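Local coordinates for iota-carrageenase (Alteromonas sp., PDB 1H80), which hydrolyses internal beta-1,4 linkages of iota-carrageenan, a sulfated galactan of red algal cell walls, with inversion of the anomeric configuration, at residues 148-153 and 180-185; 194-199 and 213-218; 204-209 and 237-242. One frame throughout, in Å; residues are numbered along the deposited sequence. Where two conformers were deposited one is given.

Contact 1: 148-153 and 180-185; sequences FTIDDN and ERIKQN
R181 meets F148 through the backbone: its O accepts the F148 N-H, with N to O at 3.1 Å. The chain turns a corner here, and I182-N185 then run parallel to 148-151. I182 lies beside F148, and both enter the interior. I182 CG1 sits over the ring face of F148, displaced toward the rim, 4.1 Å from the centroid. I182 CD1 touches F148 CZ at 3.6 Å. F148 CG stands between its backbone N and carbonyl carbon (chi1 55°), which brings the ring close to I182. I182 CG2 meets I150 CD1. The F148 ring also meets F120; losing the phenyl to an alanine here would probably leave a gap between I182 and F120. K183 N bonds to F148 O, and K183 O takes I150 N at 2.7 Å. K183 CB packs by T149 OG1. Q184 is extended, with CG against I150 CB; its NE2 comes within 2.9 Å of D152 OD2, and its OE1 is bonded to S159. N185 N reaches I150 O almost straight (173°). N185 ND2 donates to D151 OD1 at 3.0 Å, in the plane of its own amide, though the carboxylate is turned 63° from it. D151 OD2 forms a salt bridge with K125. N185 O accepts D152 N. Strands 143-151 and 177-185 are neighbouring rungs of a right-handed parallel beta-helix, the fold of pectate lyase-like enzymes.

Contact 2: 194-199 and 213-218; sequences IQTYGA and IALRME
Q195 and R216 are paired on one face of the sheet; with CG anti to the backbone N in both (chi1 -179° and -174°), the chains extend far enough for Q195 CD to come 3.5 Å from R216 CD. R216 then bends at chi3 (-72°), and Q195 crosses it. I194 N bonds to A214 O, R216 N to I194 O at 2.9 Å, and T196 N to R216 O. A water joins the turn to the strand, donating to I194 O and I213 O and accepting from R216 NE at 3.1 Å, at the guanidinium edge. I213 CD1 covers one face of that guanidinium. R216 NH1 forms a salt bridge with E218 OE1 at 3.1 Å, nearly in the guanidinium plane, and NH2 bonds to Y191 O. E218 OE2 is held by H254. On the face of the sheet that bears I194 and L215, I194 CB packs on L215 CD1 at 3.9 Å. T196 OG1 is buried without a polar partner in the model; it lies 3.3 Å from M217 CA, centre of an inverse gamma turn. The parallel pairing of 194-196 with 216-218 belongs to the wall of the parallel beta-helix, with A214 and L215 at a corner. Each guanidinium nitrogen of R216 has a partner, which limits its rotation. R216 and H254 hold different oxygens of E218, so its carboxylate orientation is probably well defined.

Contact 3: 204-209 and 237-242; sequences FRNLHS and ADNIRC
Segments 204-209 and 237-242 pair in parallel, F204 with A237 through S209 with C242, and both turn a corner at the matching residues N206 and N239, which have positive phi. D238 N bonds to F204 O at 2.8 Å, N206 N to D238 O, L207 N to N239 O, R241 N to L207 O, and S209 N to R241 O. The side chains of N206 and N239 lie side by side, amide planes only 19° apart, with N206 CG 3.7 Å from N239 ND2. The repeat of a corner residue with positive phi at the same place on adjacent strands is consistent with successive coils of a parallel beta-helix. R241 bridges the pair. Its NH1 and NH2 both donate to N206 OD1, at 2.9 and 3.2 Å, and the oxygen lies at the edge of the guanidinium, near its plane. NH1 also donates to N239 OD1 at 2.8 Å, coming from above that carbonyl plane. R241 CG lies beside the backbone N (chi1 -47°), and the chain bends at chi3 to carry the guanidinium back to the asparagines. R241 CB rests over the face of the H208 ring, 4.2 Å from its centroid, with ring and guanidinium planes 67° apart. A water links H208 ND1 to R241 NH2, and H208 NE2 is bonded to S243. R205 CG lies beside D238 OD2, but the charged groups do not meet: R205 forms salt bridges with E180 and D8, and D238 bonds to T264. On the interior face I240 CD1 packs on L207 CB at 4.1 Å, while C242 is joined to C271 by a disulfide.

Overall arrangement
Contact 1 and the 207-209/240-242 part of contact 3 lie on one wall of the beta-helix; contact 3 also runs round a corner onto the next. Strands 177-185 and 202-210 are neighbours, tied by the E180-R205 salt bridge. Each contact has a buried, largely apolar face and a partly exposed polar one: an acid-amide pair in contact 1, asparagines and an arginine in contact 3. Contact 2 is the most buried, with eight of its ten touching residues buried; its centre is about 4 Å from that of the chain. Its chemistry is a salt bridge, with R216 buried, and a bridging water. I194 packs on F204 and L215 on A237, so contacts 2 and 3 share the core, whereas contacts 1 and 2 do not touch.

Contact 1: 148-153 and 180-185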
loop_
_atom_site.group_PDB
_atom_site.type_symbol
_atom_site.label_atom_id
_atom_site.label_comp_id
_atom_site.label_asym_id
_atom_site.label_seq_id
_atom_site.Cartn_x
_atom_site.Cartn_y
_atom_site.Cartn_z
ATOM N N PHE A 148 -12.612 1.111 -8.320
ATOM C CA PHE A 148 -13.474 0.444 -7.369
ATOM C C PHE A 148 -13.170 0.946 -5.979
ATOM O O PHE A 148 -12.158 1.614 -5.740
ATOM C CB PHE A 148 -13.346 -1.080 -7.472
ATOM C CG PHE A 148 -11.947 -1.597 -7.335
ATOM C CD1 PHE A 148 -11.439 -1.936 -6.086
ATOM C CD2 PHE A 148 -11.151 -1.792 -8.460
ATOM C CE1 PHE A 148 -10.158 -2.469 -5.960
ATOM C CE2 PHE A 148 -9.864 -2.323 -8.345
ATOM C CZ PHE A 148 -9.368 -2.664 -7.091
ATOM N N THR A 149 -14.101 0.672 -5.080
ATOM C CA THR A 149 -13.978 1.079 -3.695
ATOM C C THR A 149 -13.854 -0.191 -2.877
ATOM O O THR A 149 -14.483 -1.203 -3.187
ATOM C CB THR A 149 -15.226 1.857 -3.236
ATOM O OG1 THR A 149 -15.330 3.075 -3.985
ATOM C CG2 THR A 149 -15.144 2.181 -1.750
ATOM N N ILE A 150 -13.021 -0.136 -1.850
ATOM C CA ILE A 150 -12.823 -1.277 -0.981
ATOM C C ILE A 150 -13.303 -0.895 0.406
ATOM O O ILE A 150 -12.725 -0.016 1.043
ATOM C CB ILE A 150 -11.334 -1.655 -0.887
ATOM C CG1 ILE A 150 -10.779 -1.932 -2.286
ATOM C CG2 ILE A 150 -11.163 -2.869 0.021
ATOM C CD1 ILE A 150 -9.268 -2.021 -2.333
ATOM N N ASP A 151 -14.383 -1.525 0.856
ATOM C CA ASP A 151 -14.901 -1.279 2.195
ATOM C C ASP A 151 -14.195 -2.293 3.080
ATOM O O ASP A 151 -14.622 -3.443 3.206
ATOM C CB ASP A 151 -16.413 -1.496 2.246
ATOM C CG ASP A 151 -17.196 -0.216 2.036
ATOM O OD1 ASP A 151 -16.604 0.793 1.594
ATOM O OD2 ASP A 151 -18.412 -0.222 2.309
ATOM N N ASP A 152 -13.093 -1.857 3.675
ATOM C CA ASP A 152 -12.285 -2.712 4.529
ATOM C C ASP A 152 -12.885 -2.776 5.926
ATOM O O ASP A 152 -13.839 -2.062 6.245
ATOM C CB ASP A 152 -10.865 -2.145 4.605
ATOM C CG ASP A 152 -9.819 -3.196 4.919
ATOM O OD1 ASP A 152 -10.171 -4.294 5.401
ATOM O OD2 ASP A 152 -8.627 -2.907 4.687
ATOM N N ASN A 153 -12.321 -3.652 6.748
ATOM C CA ASN A 153 -12.751 -3.807 8.128
ATOM C C ASN A 153 -11.477 -4.051 8.919
ATOM O O ASN A 153 -11.364 -5.009 9.683
ATOM C CB ASN A 153 -13.712 -4.988 8.266
ATOM C CG ASN A 153 -14.272 -5.113 9.664
ATOM O OD1 ASN A 153 -14.632 -4.115 10.289
ATOM N ND2 ASN A 153 -14.358 -6.340 10.161
ATOM N N GLU A 180 -5.072 2.337 -10.697
ATOM C CA GLU A 180 -5.689 3.637 -10.492
ATOM C C GLU A 180 -7.136 3.657 -10.072
ATOM O O GLU A 180 -7.840 2.657 -10.156
ATOM C CB GLU A 180 -5.617 4.426 -11.796
ATOM C CG GLU A 180 -6.300 3.665 -12.941
ATOM C CD GLU A 180 -6.702 4.539 -14.113
ATOM O OE1 GLU A 180 -5.953 5.472 -14.456
ATOM O OE2 GLU A 180 -7.770 4.273 -14.709
ATOM N N ARG A 181 -7.572 4.832 -9.631
ATOM C CA ARG A 181 -8.950 5.064 -9.222
ATOM C C ARG A 181 -9.478 4.053 -8.222
ATOM O O ARG A 181 -10.432 3.324 -8.500
ATOM C CB ARG A 181 -9.852 5.084 -10.456
ATOM C CG ARG A 181 -9.456 6.135 -11.477
ATOM C CD ARG A 181 -10.351 6.071 -12.696
ATOM N NE ARG A 181 -11.737 6.382 -12.364
ATOM C CZ ARG A 181 -12.763 6.182 -13.185
ATOM N NH1 ARG A 181 -12.560 5.664 -14.389
ATOM N NH2 ARG A 181 -13.991 6.502 -12.804
ATOM N N ILE A 182 -8.860 4.018 -7.050
ATOM C CA ILE A 182 -9.287 3.106 -6.011
ATOM C C ILE A 182 -9.382 3.875 -4.708
ATOM O O ILE A 182 -8.544 4.723 -4.409
ATOM C CB ILE A 182 -8.301 1.933 -5.843
ATOM C CG1 ILE A 182 -8.194 1.155 -7.159
ATOM C CG2 ILE A 182 -8.788 1.002 -4.735
ATOM C CD1 ILE A 182 -7.105 0.099 -7.161
ATOM N N LYS A 183 -10.436 3.594 -3.955
ATOM C CA LYS A 183 -10.649 4.228 -2.666
ATOM C C LYS A 183 -10.812 3.100 -1.672
ATOM O O LYS A 183 -11.553 2.152 -1.926
ATOM C CB LYS A 183 -11.923 5.080 -2.686
ATOM C CG LYS A 183 -12.417 5.521 -1.307
ATOM C CD LYS A 183 -11.399 6.387 -0.584
ATOM C CE LYS A 183 -11.855 6.717 0.832
ATOM N NZ LYS A 183 -13.150 7.463 0.836
ATOM N N GLN A 184 -10.099 3.185 -0.556
ATOM C CA GLN A 184 -10.204 2.172 0.481
ATOM C C GLN A 184 -10.703 2.818 1.759
ATOM O O GLN A 184 -10.167 3.834 2.201
ATOM C CB GLN A 184 -8.852 1.510 0.743
ATOM C CG GLN A 184 -8.922 0.399 1.783
ATOM C CD GLN A 184 -7.684 -0.473 1.788
ATOM O OE1 GLN A 184 -7.039 -0.647 0.757
ATOM N NE2 GLN A 184 -7.359 -1.044 2.941
ATOM N N ASN A 185 -11.746 2.235 2.338
ATOM C CA ASN A 185 -12.299 2.758 3.580
ATOM C C ASN A 185 -11.953 1.855 4.749
ATOM O O ASN A 185 -11.885 0.634 4.612
ATOM C CB ASN A 185 -13.823 2.875 3.491
ATOM C CG ASN A 185 -14.272 3.869 2.449
ATOM O OD1 ASN A 185 -13.872 5.031 2.471
ATOM N ND2 ASN A 185 -15.113 3.421 1.527
#

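Contact 2: 194-199 and 213-218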
loop_
_atom_site.group_PDB
_atom_site.type_symbol
_atom_site.label_atom_id
_atom_site.label_comp_id
_atom_site.label_asym_id
_atom_site.label_seq_id
_atom_site.Cartn_x
_atom_site.Cartn_y
_atom_site.Cartn_z
ATOM N N ILE A 194 -2.012 0.227 -1.179
ATOM C CA ILE A 194 -0.937 -0.409 -1.933
ATOM C C ILE A 194 0.317 -0.645 -1.109
ATOM O O ILE A 194 0.707 0.199 -0.311
ATOM C CB ILE A 194 -0.443 0.485 -3.100
ATOM C CG1 ILE A 194 -1.619 1.023 -3.911
ATOM C CG2 ILE A 194 0.536 -0.297 -3.974
ATOM C CD1 ILE A 194 -2.435 -0.040 -4.599
ATOM N N GLN A 195 0.935 -1.804 -1.285
ATOM C CA GLN A 195 2.235 -2.029 -0.672
ATOM C C GLN A 195 3.055 -2.606 -1.812
ATOM O O GLN A 195 2.640 -3.571 -2.456
ATOM C CB GLN A 195 2.227 -2.992 0.513
ATOM C CG GLN A 195 3.658 -3.116 1.057
ATOM C CD GLN A 195 3.757 -3.465 2.525
ATOM O OE1 GLN A 195 4.862 -3.550 3.073
ATOM N NE2 GLN A 195 2.623 -3.670 3.172
ATOM N N THR A 196 4.208 -1.997 -2.072
ATOM C CA THR A 196 5.071 -2.425 -3.166
ATOM C C THR A 196 6.334 -3.126 -2.696
ATOM O O THR A 196 7.021 -2.643 -1.801
ATOM C CB THR A 196 5.514 -1.230 -4.018
ATOM O OG1 THR A 196 6.367 -0.377 -3.239
ATOM C CG2 THR A 196 4.306 -0.435 -4.485
ATOM N N TYR A 197 6.643 -4.254 -3.324
ATOM C CA TYR A 197 7.838 -5.021 -2.990
ATOM C C TYR A 197 8.766 -5.071 -4.199
ATOM O O TYR A 197 9.943 -4.721 -4.112
ATOM C CB TYR A 197 7.435 -6.431 -2.578
ATOM C CG TYR A 197 6.523 -6.445 -1.377
ATOM C CD1 TYR A 197 7.025 -6.222 -0.096
ATOM C CD2 TYR A 197 5.154 -6.659 -1.522
ATOM C CE1 TYR A 197 6.183 -6.214 1.013
ATOM C CE2 TYR A 197 4.301 -6.649 -0.423
ATOM C CZ TYR A 197 4.823 -6.428 0.841
ATOM O OH TYR A 197 3.977 -6.425 1.926
ATOM N N GLY A 198 8.220 -5.509 -5.329
ATOM C CA GLY A 198 8.997 -5.587 -6.550
ATOM C C GLY A 198 8.156 -4.986 -7.654
ATOM O O GLY A 198 6.993 -5.356 -7.820
ATOM N N ALA A 199 8.726 -4.054 -8.406
ATOM C CA ALA A 199 7.975 -3.419 -9.478
ATOM C C ALA A 199 8.859 -2.581 -10.381
ATOM O O ALA A 199 9.831 -1.974 -9.939
ATOM C CB ALA A 199 6.871 -2.546 -8.885
ATOM N N ILE A 213 -1.675 3.578 5.072
ATOM C CA ILE A 213 -0.959 4.346 4.059
ATOM C C ILE A 213 -1.487 3.985 2.673
ATOM O O ILE A 213 -1.669 2.807 2.358
ATOM C CB ILE A 213 0.547 4.060 4.140
ATOM C CG1 ILE A 213 1.066 4.543 5.494
ATOM C CG2 ILE A 213 1.293 4.748 2.999
ATOM C CD1 ILE A 213 2.492 4.215 5.740
ATOM N N ALA A 214 -1.741 5.000 1.851
ATOM C CA ALA A 214 -2.269 4.757 0.511
ATOM C C ALA A 214 -1.249 4.081 -0.401
ATOM O O ALA A 214 -1.527 3.039 -0.996
ATOM C CB ALA A 214 -2.745 6.066 -0.106
ATOM N N LEU A 215 -0.073 4.685 -0.518
ATOM C CA LEU A 215 0.988 4.132 -1.351
ATOM C C LEU A 215 2.171 3.855 -0.441
ATOM O O LEU A 215 2.997 4.729 -0.178
ATOM C CB LEU A 215 1.375 5.118 -2.451
ATOM C CG LEU A 215 2.477 4.640 -3.400
ATOM C CD1 LEU A 215 2.106 3.284 -4.018
ATOM C CD2 LEU A 215 2.679 5.684 -4.482
ATOM N N ARG A 216 2.235 2.622 0.037
ATOM C CA ARG A 216 3.271 2.195 0.960
ATOM C C ARG A 216 4.429 1.528 0.233
ATOM O O ARG A 216 4.396 0.332 -0.051
ATOM C CB ARG A 216 2.653 1.232 1.972
ATOM C CG ARG A 216 3.575 0.800 3.092
ATOM C CD ARG A 216 2.915 -0.311 3.893
ATOM N NE ARG A 216 1.802 0.168 4.710
ATOM C CZ ARG A 216 1.946 0.673 5.933
ATOM N NH1 ARG A 216 3.154 0.759 6.473
ATOM N NH2 ARG A 216 0.888 1.089 6.617
ATOM N N MET A 217 5.454 2.312 -0.075
ATOM C CA MET A 217 6.609 1.771 -0.765
ATOM C C MET A 217 7.597 1.302 0.283
ATOM O O MET A 217 8.682 1.858 0.453
ATOM C CB MET A 217 7.194 2.826 -1.693
ATOM C CG MET A 217 6.225 3.130 -2.835
ATOM S SD MET A 217 6.681 4.501 -3.870
ATOM C CE MET A 217 6.134 5.880 -2.829
ATOM N N GLU A 218 7.167 0.269 0.996
ATOM C CA GLU A 218 7.943 -0.352 2.058
ATOM C C GLU A 218 8.335 -1.723 1.526
ATOM O O GLU A 218 7.581 -2.694 1.621
ATOM C CB GLU A 218 7.081 -0.456 3.320
ATOM C CG GLU A 218 7.752 -1.120 4.505
ATOM C CD GLU A 218 7.076 -0.772 5.821
ATOM O OE1 GLU A 218 5.830 -0.673 5.846
ATOM O OE2 GLU A 218 7.794 -0.605 6.832
HETATM O O HOH W 1 -0.372 0.222 2.468
#

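Contact 3: 204-209 and 237-242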
loop_
_atom_site.group_PDB
_atom_site.type_symbol
_atom_site.label_atom_id
_atom_site.label_comp_id
_atom_site.label_asym_id
_atom_site.label_seq_id
_atom_site.Cartn_x
_atom_site.Cartn_y
_atom_site.Cartn_z
ATOM N N PHE A 204 0.850 4.670 -10.493
ATOM C CA PHE A 204 -0.165 4.624 -9.436
ATOM C C PHE A 204 -0.866 5.970 -9.530
ATOM O O PHE A 204 -0.224 7.017 -9.436
ATOM C CB PHE A 204 0.498 4.474 -8.067
ATOM C CG PHE A 204 1.191 3.159 -7.874
ATOM C CD1 PHE A 204 0.463 2.020 -7.551
ATOM C CD2 PHE A 204 2.569 3.054 -8.023
ATOM C CE1 PHE A 204 1.095 0.793 -7.377
ATOM C CE2 PHE A 204 3.215 1.828 -7.850
ATOM C CZ PHE A 204 2.475 0.695 -7.526
ATOM N N ARG A 205 -2.178 5.961 -9.711
ATOM C CA ARG A 205 -2.888 7.223 -9.874
ATOM C C ARG A 205 -4.278 7.257 -9.255
ATOM O O ARG A 205 -5.031 6.294 -9.345
ATOM C CB ARG A 205 -2.972 7.536 -11.373
ATOM C CG ARG A 205 -3.723 8.799 -11.758
ATOM C CD ARG A 205 -3.559 9.064 -13.260
ATOM N NE ARG A 205 -4.069 7.967 -14.082
ATOM C CZ ARG A 205 -3.752 7.781 -15.362
ATOM N NH1 ARG A 205 -2.921 8.615 -15.970
ATOM N NH2 ARG A 205 -4.273 6.768 -16.039
ATOM N N ASN A 206 -4.603 8.384 -8.628
ATOM C CA ASN A 206 -5.904 8.582 -8.004
ATOM C C ASN A 206 -6.217 7.453 -7.036
ATOM O O ASN A 206 -7.152 6.674 -7.235
ATOM C CB ASN A 206 -6.994 8.672 -9.073
ATOM C CG ASN A 206 -8.299 9.210 -8.524
ATOM O OD1 ASN A 206 -8.453 9.381 -7.314
ATOM N ND2 ASN A 206 -9.250 9.477 -9.413
ATOM N N LEU A 207 -5.412 7.378 -5.983
ATOM C CA LEU A 207 -5.566 6.358 -4.954
ATOM C C LEU A 207 -5.806 7.077 -3.639
ATOM O O LEU A 207 -5.147 8.071 -3.345
ATOM C CB LEU A 207 -4.296 5.515 -4.868
ATOM C CG LEU A 207 -3.890 4.822 -6.168
ATOM C CD1 LEU A 207 -2.578 4.078 -5.948
ATOM C CD2 LEU A 207 -4.988 3.859 -6.621
ATOM N N HIS A 208 -6.754 6.582 -2.855
ATOM C CA HIS A 208 -7.078 7.210 -1.584
ATOM C C HIS A 208 -7.353 6.130 -0.550
ATOM O O HIS A 208 -8.152 5.228 -0.786
ATOM C CB HIS A 208 -8.312 8.099 -1.768
ATOM C CG HIS A 208 -8.765 8.796 -0.524
ATOM N ND1 HIS A 208 -9.885 9.599 -0.493
ATOM C CD2 HIS A 208 -8.251 8.821 0.730
ATOM C CE1 HIS A 208 -10.044 10.086 0.725
ATOM N NE2 HIS A 208 -9.067 9.628 1.486
ATOM N N SER A 209 -6.668 6.209 0.582
ATOM C CA SER A 209 -6.884 5.243 1.645
ATOM C C SER A 209 -7.247 5.964 2.929
ATOM O O SER A 209 -6.612 6.952 3.294
ATOM C CB SER A 209 -5.631 4.392 1.880
ATOM O OG SER A 209 -5.845 3.483 2.949
ATOM N N ALA A 237 3.688 8.161 -9.629
ATOM C CA ALA A 237 2.459 8.246 -8.864
ATOM C C ALA A 237 1.889 9.636 -9.011
ATOM O O ALA A 237 2.629 10.618 -9.073
ATOM C CB ALA A 237 2.727 7.938 -7.399
ATOM N N ASP A 238 0.567 9.714 -9.068
ATOM C CA ASP A 238 -0.111 10.989 -9.216
ATOM C C ASP A 238 -1.447 10.954 -8.492
ATOM O O ASP A 238 -2.209 9.996 -8.622
ATOM C CB ASP A 238 -0.329 11.291 -10.699
ATOM C CG ASP A 238 -1.066 12.589 -10.927
ATOM O OD1 ASP A 238 -0.641 13.626 -10.370
ATOM O OD2 ASP A 238 -2.067 12.576 -11.675
ATOM N N ASN A 239 -1.711 12.004 -7.718
ATOM C CA ASN A 239 -2.949 12.126 -6.966
ATOM C C ASN A 239 -3.132 10.976 -5.980
ATOM O O ASN A 239 -3.997 10.110 -6.148
ATOM C CB ASN A 239 -4.132 12.206 -7.927
ATOM C CG ASN A 239 -5.426 12.543 -7.225
ATOM O OD1 ASN A 239 -5.428 12.912 -6.050
ATOM N ND2 ASN A 239 -6.535 12.426 -7.944
ATOM N N ILE A 240 -2.293 10.981 -4.950
ATOM C CA ILE A 240 -2.328 9.967 -3.905
ATOM C C ILE A 240 -2.817 10.677 -2.655
ATOM O O ILE A 240 -2.271 11.715 -2.261
ATOM C CB ILE A 240 -0.927 9.377 -3.665
ATOM C CG1 ILE A 240 -0.316 8.919 -4.996
ATOM C CG2 ILE A 240 -1.011 8.237 -2.673
ATOM C CD1 ILE A 240 -1.138 7.890 -5.765
ATOM N N ARG A 241 -3.837 10.106 -2.021
ATOM C CA ARG A 241 -4.437 10.743 -0.859
ATOM C C ARG A 241 -4.614 9.864 0.368
ATOM O O ARG A 241 -4.807 8.651 0.268
ATOM C CB ARG A 241 -5.795 11.321 -1.265
ATOM C CG ARG A 241 -5.757 12.114 -2.567
ATOM C CD ARG A 241 -7.093 12.768 -2.894
ATOM N NE ARG A 241 -8.176 11.808 -3.116
ATOM C CZ ARG A 241 -8.290 11.024 -4.185
ATOM N NH1 ARG A 241 -7.380 11.068 -5.152
ATOM N NH2 ARG A 241 -9.324 10.197 -4.293
ATOM N N CYS A 242 -4.539 10.501 1.530
ATOM C CA CYS A 242 -4.702 9.821 2.804
ATOM C C CYS A 242 -5.741 10.578 3.639
ATOM O O CYS A 242 -5.890 11.791 3.509
ATOM C CB CYS A 242 -3.367 9.778 3.578
ATOM S SG CYS A 242 -3.669 9.409 5.338
HETATM O O HOH W 2 -1.268 11.009 -14.540
HETATM O O HOH W 3 -11.689 10.141 -2.545
#